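Local coordinates for BmrU protein (Bacillus anthracis, PDB 3T5P) that is a putative diacylglycerol kinase, probably transferring a phosphate group from a nucleotide to a lipid alcohol with the help of magnesium, at residues 228-233 and 261-266; 185-190 and 266-271; 133-138 and 288-293. All coordinates share one frame; numbering follows the deposited sequence.

Contact 1 of 3, residues 228-233 and 261-266; sequences LDIFVV and VKAKSI
Leu228 and Ile230 pair with Ala263 and Val261 through backbone hydrogen bonds that make strands 228-233 and 261-263 antiparallel neighbours, their short axes 141° apart. Leu228 N to Ala263 O and Ala263 N to Leu228 O are both 2.8 Å. Ile230 and Val261 form the second such pair, with Asp229 and Lys262 a non-hydrogen-bonded pair between them.

The apolar contacts lie on the opposite side of the sheet from Asp229. Ile230 and Val261 point the same way, CD1 of the isoleucine resting 3.7 Å from CG1 of the valine. After the turn at Lys264 the chain folds back, and Ile266 meets Ile230 tip to tip, Ile266 CD1 reaching Ile230 CG1 at 3.6 Å. Tyr191 and Val205 add to this layer.

The charged contact is a salt bridge. Lys262 runs alongside Asp229 and bends at its last torsion (chi4 -57°), bringing NZ to the syn lone pair of Asp229 OD1; the modelled 2.5 Å is doubtful at this resolution. Each end has a second partner: NZ donates to Asn220 O, and OD1 accepts from His260 NE2.

A magnesium ion bound by Lys222, Asp225 and Thr227 lies about 4 Å from the Asp229 side chain. One face of this strand pair therefore faces the hydrophobic interior, while on the other Lys262 and His260 probably hold a carboxylate in place beside the metal site.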
loop_
_atom_site.group_PDB
_atom_site.type_symbol
_atom_site.label_atom_id
_atom_site.label_comp_id
_atom_site.label_asym_id
_atom_site.label_seq_id
_atom_site.Cartn_x
_atom_site.Cartn_y
_atom_site.Cartn_z
ATOM N N LEU A 228 25.846 20.105 18.661
ATOM C CA LEU A 228 25.957 19.069 19.690
ATOM C C LEU A 228 26.906 19.532 20.787
ATOM O O LEU A 228 27.770 20.364 20.543
ATOM C CB LEU A 228 26.495 17.760 19.109
ATOM C CG LEU A 228 25.585 16.954 18.194
ATOM C CD1 LEU A 228 26.407 15.986 17.394
ATOM C CD2 LEU A 228 24.503 16.225 18.973
ATOM N N ASP A 229 26.752 18.964 21.984
ATOM C CA ASP A 229 27.589 19.321 23.123
ATOM C C ASP A 229 28.562 18.213 23.495
ATOM O O ASP A 229 28.144 17.132 23.914
ATOM C CB ASP A 229 26.725 19.673 24.319
ATOM C CG ASP A 229 26.018 21.002 24.142
ATOM O OD1 ASP A 229 26.471 21.994 24.756
ATOM O OD2 ASP A 229 25.035 21.049 23.358
ATOM N N ILE A 230 29.855 18.501 23.331
ATOM C CA ILE A 230 30.914 17.617 23.778
ATOM C C ILE A 230 31.195 17.900 25.266
ATOM O O ILE A 230 31.270 19.044 25.693
ATOM C CB ILE A 230 32.214 17.818 22.982
ATOM C CG1 ILE A 230 31.982 17.598 21.488
ATOM C CG2 ILE A 230 33.277 16.845 23.465
ATOM C CD1 ILE A 230 33.118 18.073 20.631
ATOM N N PHE A 231 31.397 16.840 26.034
ATOM C CA PHE A 231 31.578 16.962 27.467
ATOM C C PHE A 231 32.503 15.860 27.950
ATOM O O PHE A 231 32.146 14.685 27.905
ATOM C CB PHE A 231 30.222 16.880 28.141
ATOM C CG PHE A 231 30.253 17.073 29.627
ATOM C CD1 PHE A 231 29.961 18.309 30.182
ATOM C CD2 PHE A 231 30.514 15.999 30.482
ATOM C CE1 PHE A 231 29.964 18.497 31.566
ATOM C CE2 PHE A 231 30.521 16.164 31.858
ATOM C CZ PHE A 231 30.247 17.422 32.405
ATOM N N VAL A 232 33.697 16.254 28.396
ATOM C CA VAL A 232 34.736 15.302 28.821
ATOM C C VAL A 232 35.154 15.499 30.281
ATOM O O VAL A 232 35.421 16.618 30.705
ATOM C CB VAL A 232 36.015 15.442 27.947
ATOM C CG1 VAL A 232 37.002 14.299 28.218
ATOM C CG2 VAL A 232 35.651 15.489 26.496
ATOM N N VAL A 233 35.233 14.408 31.034
ATOM C CA VAL A 233 35.905 14.438 32.308
ATOM C C VAL A 233 37.307 13.826 32.157
ATOM O O VAL A 233 37.462 12.645 31.808
ATOM C CB VAL A 233 35.109 13.695 33.415
ATOM C CG1 VAL A 233 35.778 13.880 34.783
ATOM C CG2 VAL A 233 33.676 14.193 33.473
ATOM N N VAL A 261 32.446 21.827 25.027
ATOM C CA VAL A 261 32.387 22.654 23.829
ATOM C C VAL A 261 31.234 22.221 22.949
ATOM O O VAL A 261 30.780 21.088 23.023
ATOM C CB VAL A 261 33.730 22.589 23.077
ATOM C CG1 VAL A 261 33.876 21.271 22.324
ATOM C CG2 VAL A 261 33.905 23.804 22.181
ATOM N N LYS A 262 30.755 23.147 22.131
ATOM C CA LYS A 262 29.699 22.862 21.150
ATOM C C LYS A 262 30.300 22.648 19.766
ATOM O O LYS A 262 31.251 23.332 19.390
ATOM C CB LYS A 262 28.667 23.989 21.096
ATOM C CG LYS A 262 27.853 24.147 22.378
ATOM C CD LYS A 262 26.514 24.845 22.124
ATOM C CE LYS A 262 25.833 25.354 23.401
ATOM N NZ LYS A 262 25.578 24.323 24.443
ATOM N N ALA A 263 29.748 21.687 19.022
ATOM C CA ALA A 263 30.256 21.353 17.693
ATOM C C ALA A 263 29.213 20.658 16.830
ATOM O O ALA A 263 28.304 19.982 17.344
ATOM C CB ALA A 263 31.494 20.496 17.805
ATOM N N LYS A 264 29.367 20.836 15.514
ATOM C CA LYS A 264 28.462 20.258 14.495
ATOM C C LYS A 264 28.997 18.944 13.934
ATOM O O LYS A 264 28.243 18.008 13.694
ATOM C CB LYS A 264 28.235 21.246 13.340
ATOM C CG LYS A 264 27.697 22.604 13.770
ATOM C CD LYS A 264 26.962 23.350 12.629
ATOM C CE LYS A 264 26.515 24.767 13.059
ATOM N NZ LYS A 264 25.385 25.293 12.229
ATOM N N SER A 265 30.302 18.889 13.725
ATOM C CA SER A 265 30.939 17.745 13.059
ATOM C C SER A 265 32.104 17.245 13.903
ATOM O O SER A 265 33.092 17.941 14.104
ATOM C CB SER A 265 31.408 18.152 11.651
ATOM O OG SER A 265 31.845 17.028 10.891
ATOM N N ILE A 266 31.959 16.031 14.403
ATOM C CA ILE A 266 32.822 15.522 15.464
ATOM C C ILE A 266 33.350 14.152 15.103
ATOM O O ILE A 266 32.601 13.321 14.594
ATOM C CB ILE A 266 32.055 15.389 16.817
ATOM C CG1 ILE A 266 31.298 16.670 17.147
ATOM C CG2 ILE A 266 33.008 15.064 17.961
ATOM C CD1 ILE A 266 30.411 16.551 18.375
#

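Contact 2 of 3, residues 185-190 and 266-271; sequences FPVKIT and IHIETE
Ile189 and Ile266 share nearly the same first torsion (chi1 -55° and -50°), which sets CG2 of each opposite its own backbone N and lets the two side chains lie side by side, CG2 to CG2 3.8 Å. Val187 CG2 also stands opposite its backbone N, and it meets Ile268 CG2 at 3.8 Å. These residues share one face of the sheet, packed against Val203 and Val205 of strand 202-206 and Ile230 of strand 228-234.

Antiparallel pairing holds the backbones together from Lys188 to Thr190. Lys188 and Glu269 exchange bonds, Lys188 N to Glu269 O at 2.8 Å and Glu269 N to Lys188 O at 2.9 Å. Thr190 and His267 form the next hydrogen-bonded pair, with Thr190 N to His267 O at 2.8 Å.

On the other face Lys188 and Glu269 extend in the same direction, but Lys188 NZ stays 4.3 Å from Glu269 OE1, beyond a salt bridge. The lysine instead bridges to Glu269 OE2 of the second subunit, and His267 NE2 bonds to His267 NE2 of that subunit. Glu269 of each subunit also brings its carboxylate oxygens close to the other's. The chemistry thus divides by face: aliphatic groups join the two layers of the sandwich, and ionisable groups join two subunits, where the lysines probably offset this like-charge approach.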
loop_
_atom_site.group_PDB
_atom_site.type_symbol
_atom_site.label_atom_id
_atom_site.label_comp_id
_atom_site.label_asym_id
_atom_site.label_seq_id
_atom_site.Cartn_x
_atom_site.Cartn_y
_atom_site.Cartn_z
ATOM N N PHE A 185 41.108 6.220 29.940
ATOM C CA PHE A 185 41.419 5.878 28.550
ATOM C C PHE A 185 41.752 7.139 27.765
ATOM O O PHE A 185 41.191 8.198 28.037
ATOM C CB PHE A 185 40.267 5.126 27.873
ATOM C CG PHE A 185 38.939 5.825 27.976
ATOM C CD1 PHE A 185 38.539 6.751 27.010
ATOM C CD2 PHE A 185 38.093 5.562 29.044
ATOM C CE1 PHE A 185 37.315 7.409 27.111
ATOM C CE2 PHE A 185 36.866 6.212 29.158
ATOM C CZ PHE A 185 36.473 7.139 28.188
ATOM N N PRO A 186 42.665 7.030 26.784
ATOM C CA PRO A 186 42.993 8.197 25.983
ATOM C C PRO A 186 41.952 8.422 24.906
ATOM O O PRO A 186 41.378 7.460 24.370
ATOM C CB PRO A 186 44.345 7.843 25.357
ATOM C CG PRO A 186 44.566 6.382 25.619
ATOM C CD PRO A 186 43.368 5.829 26.309
ATOM N N VAL A 187 41.714 9.692 24.599
ATOM C CA VAL A 187 40.721 10.070 23.606
ATOM C C VAL A 187 41.235 11.232 22.752
ATOM O O VAL A 187 41.884 12.150 23.254
ATOM C CB VAL A 187 39.367 10.434 24.264
ATOM C CG1 VAL A 187 39.522 11.662 25.167
ATOM C CG2 VAL A 187 38.299 10.660 23.207
ATOM N N LYS A 188 40.964 11.139 21.450
ATOM C CA LYS A 188 41.250 12.203 20.489
ATOM C C LYS A 188 39.934 12.643 19.850
ATOM O O LYS A 188 39.270 11.859 19.159
ATOM C CB LYS A 188 42.226 11.707 19.418
ATOM C CG LYS A 188 42.734 12.782 18.446
ATOM C CD LYS A 188 43.426 12.166 17.208
ATOM C CE LYS A 188 43.611 13.201 16.079
ATOM N NZ LYS A 188 44.582 12.777 15.027
ATOM N N ILE A 189 39.556 13.896 20.100
ATOM C CA ILE A 189 38.292 14.445 19.594
ATOM C C ILE A 189 38.561 15.559 18.587
ATOM O O ILE A 189 39.163 16.574 18.922
ATOM C CB ILE A 189 37.385 14.996 20.725
ATOM C CG1 ILE A 189 37.133 13.931 21.794
ATOM C CG2 ILE A 189 36.066 15.459 20.153
ATOM C CD1 ILE A 189 36.450 14.453 23.042
ATOM N N THR A 190 38.119 15.351 17.350
ATOM C CA THR A 190 38.204 16.380 16.321
ATOM C C THR A 190 36.843 17.031 16.161
ATOM O O THR A 190 35.881 16.383 15.756
ATOM C CB THR A 190 38.650 15.815 14.969
ATOM O OG1 THR A 190 39.936 15.203 15.119
ATOM C CG2 THR A 190 38.738 16.918 13.940
ATOM N N ILE A 266 31.959 16.031 14.403
ATOM C CA ILE A 266 32.822 15.522 15.464
ATOM C C ILE A 266 33.350 14.152 15.103
ATOM O O ILE A 266 32.601 13.321 14.594
ATOM C CB ILE A 266 32.055 15.389 16.817
ATOM C CG1 ILE A 266 31.298 16.670 17.147
ATOM C CG2 ILE A 266 33.008 15.064 17.961
ATOM C CD1 ILE A 266 30.411 16.551 18.375
ATOM N N HIS A 267 34.634 13.927 15.370
ATOM C CA HIS A 267 35.252 12.608 15.211
ATOM C C HIS A 267 35.955 12.181 16.488
ATOM O O HIS A 267 36.835 12.894 16.983
ATOM C CB HIS A 267 36.250 12.578 14.056
ATOM C CG HIS A 267 36.590 11.194 13.605
ATOM N ND1 HIS A 267 35.687 10.392 12.940
ATOM C CD2 HIS A 267 37.719 10.461 13.743
ATOM C CE1 HIS A 267 36.253 9.229 12.671
ATOM N NE2 HIS A 267 37.486 9.246 13.148
ATOM N N ILE A 268 35.577 11.017 17.010
ATOM C CA ILE A 268 36.094 10.553 18.300
ATOM C C ILE A 268 36.871 9.240 18.167
ATOM O O ILE A 268 36.349 8.228 17.692
ATOM C CB ILE A 268 34.985 10.392 19.350
ATOM C CG1 ILE A 268 34.298 11.745 19.588
ATOM C CG2 ILE A 268 35.561 9.849 20.657
ATOM C CD1 ILE A 268 33.208 11.703 20.648
ATOM N N GLU A 269 38.125 9.294 18.609
ATOM C CA GLU A 269 39.055 8.194 18.500
ATOM C C GLU A 269 39.569 7.782 19.864
ATOM O O GLU A 269 39.925 8.637 20.682
ATOM C CB GLU A 269 40.253 8.608 17.646
ATOM C CG GLU A 269 40.309 7.979 16.272
ATOM C CD GLU A 269 41.541 8.423 15.516
ATOM O OE1 GLU A 269 41.666 9.652 15.252
ATOM O OE2 GLU A 269 42.378 7.544 15.193
ATOM N N THR A 270 39.640 6.470 20.079
ATOM C CA THR A 270 40.284 5.900 21.267
ATOM C C THR A 270 41.456 4.999 20.860
ATOM O O THR A 270 41.583 4.627 19.689
ATOM C CB THR A 270 39.276 5.128 22.145
ATOM O OG1 THR A 270 38.534 4.200 21.342
ATOM C CG2 THR A 270 38.308 6.103 22.826
ATOM N N GLU A 271 42.319 4.667 21.819
ATOM C CA GLU A 271 43.492 3.808 21.539
ATOM C C GLU A 271 43.019 2.456 20.989
ATOM O O GLU A 271 43.443 2.036 19.910
ATOM C CB GLU A 271 44.382 3.625 22.786
ATOM C CG GLU A 271 45.906 3.571 22.499
ATOM C CD GLU A 271 46.474 2.146 22.309
ATOM O OE1 GLU A 271 45.797 1.162 22.688
ATOM O OE2 GLU A 271 47.614 2.014 21.793
#

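Contact 3 of 3, residues 133-138 and 288-293; sequences DVAKAN and CQIELL
Asn138 closes the end of this strand pair by using its side chain against Cys288 and Gln289. From CB the side chain turns with CG opposite the carbonyl carbon (chi1 -66°), which turns the amide toward Cys288 and Gln289. OD1 then accepts Gln289 N at a modelled 2.5 Å, the donor tilted 30° from the carbonyl plane. ND2 passes 3.4 Å from Cys288 SG and donates to Pro287 O. Asn138 N in turn gives its hydrogen to Gln289 O at 2.7 Å, so the amide oxygen takes the place a backbone carbonyl would hold. Asn138 takes a left-handed backbone conformation where the chain turns into strand 140-142.

The rest is antiparallel pairing. Lys136 with Glu291 and Val134 with Leu293 are hydrogen-bonded pairs, Leu293 N meeting Val134 O at 2.9 Å. On one face Ala137 CB rests 3.8 Å from Ile290 CG1; on the other Gln289 NE2 donates to Glu291 OE2 at 2.7 Å, the oxygen lying in the amide plane.

At the opposite end Leu292 CD2 touches Asp133 OD2 at 3.6 Å. The aspartate is held by the backbone nitrogens of Gly226 and Gly295, and magnesium lies about 4 Å from its side chain. Joining a strand of the diacylglycerol kinase catalytic domain to one of the C-terminal beta-sandwich domain, beside a metal, is consistent with the two-domain fold of the diacylglycerol kinase and NAD kinase relatives.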
loop_
_atom_site.group_PDB
_atom_site.type_symbol
_atom_site.label_atom_id
_atom_site.label_comp_id
_atom_site.label_asym_id
_atom_site.label_seq_id
_atom_site.Cartn_x
_atom_site.Cartn_y
_atom_site.Cartn_z
ATOM N N ASP A 133 16.788 18.315 16.165
ATOM C CA ASP A 133 18.058 17.882 15.600
ATOM C C ASP A 133 18.246 16.398 15.859
ATOM O O ASP A 133 17.839 15.884 16.900
ATOM C CB ASP A 133 19.235 18.641 16.204
ATOM C CG ASP A 133 19.127 20.125 16.028
ATOM O OD1 ASP A 133 18.405 20.547 15.104
ATOM O OD2 ASP A 133 19.776 20.865 16.802
ATOM N N VAL A 134 18.829 15.702 14.889
ATOM C CA VAL A 134 19.200 14.286 15.058
ATOM C C VAL A 134 20.678 14.181 14.774
ATOM O O VAL A 134 21.144 14.707 13.798
ATOM C CB VAL A 134 18.425 13.360 14.093
ATOM C CG1 VAL A 134 18.858 11.906 14.253
ATOM C CG2 VAL A 134 16.937 13.481 14.302
ATOM N N ALA A 135 21.407 13.546 15.673
ATOM C CA ALA A 135 22.838 13.317 15.518
ATOM C C ALA A 135 23.004 11.982 14.780
ATOM O O ALA A 135 22.131 11.157 14.818
ATOM C CB ALA A 135 23.535 13.265 16.877
ATOM N N LYS A 136 24.125 11.757 14.130
ATOM C CA LYS A 136 24.414 10.540 13.371
ATOM C C LYS A 136 25.844 10.187 13.751
ATOM O O LYS A 136 26.727 11.032 13.623
ATOM C CB LYS A 136 24.313 10.843 11.875
ATOM C CG LYS A 136 24.379 9.657 10.935
ATOM C CD LYS A 136 24.412 10.123 9.460
ATOM C CE LYS A 136 23.828 9.067 8.502
ATOM N NZ LYS A 136 24.465 9.013 7.135
ATOM N N ALA A 137 26.054 8.975 14.269
ATOM C CA ALA A 137 27.385 8.494 14.617
ATOM C C ALA A 137 27.655 7.244 13.797
ATOM O O ALA A 137 26.932 6.260 13.924
ATOM C CB ALA A 137 27.481 8.192 16.121
ATOM N N ASN A 138 28.679 7.292 12.943
ATOM C CA ASN A 138 28.999 6.184 12.026
ATOM C C ASN A 138 27.747 5.503 11.459
ATOM O O ASN A 138 27.660 4.263 11.428
ATOM C CB ASN A 138 29.865 5.112 12.715
ATOM C CG ASN A 138 31.238 5.605 13.086
ATOM O OD1 ASN A 138 31.630 6.727 12.749
ATOM N ND2 ASN A 138 31.993 4.759 13.787
ATOM N N CYS A 288 34.464 6.996 15.816
ATOM C CA CYS A 288 33.161 7.506 15.408
ATOM C C CYS A 288 33.190 8.862 14.740
ATOM O O CYS A 288 33.797 9.806 15.236
ATOM C CB CYS A 288 32.228 7.603 16.605
ATOM S SG CYS A 288 31.223 6.172 16.824
ATOM N N GLN A 289 32.512 8.939 13.602
ATOM C CA GLN A 289 32.154 10.204 13.007
ATOM C C GLN A 289 30.753 10.503 13.527
ATOM O O GLN A 289 29.825 9.723 13.316
ATOM C CB GLN A 289 32.186 10.136 11.472
ATOM C CG GLN A 289 31.829 11.448 10.754
ATOM C CD GLN A 289 32.727 12.622 11.151
ATOM O OE1 GLN A 289 33.877 12.432 11.545
ATOM N NE2 GLN A 289 32.199 13.843 11.048
ATOM N N ILE A 290 30.621 11.612 14.243
ATOM C CA ILE A 290 29.324 12.090 14.694
ATOM C C ILE A 290 28.966 13.386 13.957
ATOM O O ILE A 290 29.789 14.306 13.817
ATOM C CB ILE A 290 29.282 12.333 16.219
ATOM C CG1 ILE A 290 29.764 11.088 16.971
ATOM C CG2 ILE A 290 27.869 12.678 16.654
ATOM C CD1 ILE A 290 29.777 11.232 18.477
ATOM N N GLU A 291 27.717 13.457 13.518
ATOM C CA GLU A 291 27.276 14.521 12.633
ATOM C C GLU A 291 25.937 15.072 13.061
ATOM O O GLU A 291 25.039 14.284 13.381
ATOM C CB GLU A 291 27.175 13.947 11.216
ATOM C CG GLU A 291 27.428 14.943 10.128
ATOM C CD GLU A 291 28.860 15.427 10.121
ATOM O OE1 GLU A 291 29.064 16.655 10.204
ATOM O OE2 GLU A 291 29.778 14.587 10.045
ATOM N N LEU A 292 25.790 16.413 13.081
ATOM C CA LEU A 292 24.495 16.953 13.449
ATOM C C LEU A 292 23.666 17.252 12.219
ATOM O O LEU A 292 24.088 17.960 11.323
ATOM C CB LEU A 292 24.565 18.197 14.337
ATOM C CG LEU A 292 23.169 18.392 14.965
ATOM C CD1 LEU A 292 22.988 17.475 16.156
ATOM C CD2 LEU A 292 22.904 19.791 15.327
ATOM N N LEU A 293 22.465 16.694 12.203
ATOM C CA LEU A 293 21.489 16.955 11.149
ATOM C C LEU A 293 20.423 17.889 11.713
ATOM O O LEU A 293 19.559 17.478 12.470
ATOM C CB LEU A 293 20.878 15.646 10.658
ATOM C CG LEU A 293 21.883 14.566 10.213
ATOM C CD1 LEU A 293 21.168 13.267 9.962
ATOM C CD2 LEU A 293 22.675 14.989 8.982
#

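Overall arrangement
From the N terminus, 133-138 is the first segment reached, with 149 residues between it and its partner 288-293, so contact 3 closes the outermost loop. Within that loop 185-190 is answered by 266-271 in contact 2, and within that again 228-233 is answered by 261-266 in contact 1. The loops nest without crossing. Ile266 belongs to contacts 1 and 2, and strand 265-270 lies between strands 185-191 and 288-300, placing contacts 2 and 3 in one sheet. Contact 1 adds strands of the other antiparallel sheet, whose Ile230 CD1 packs 4.0 Å from Ile189 CG2. Contact 3 extends the connection to strand 129-137.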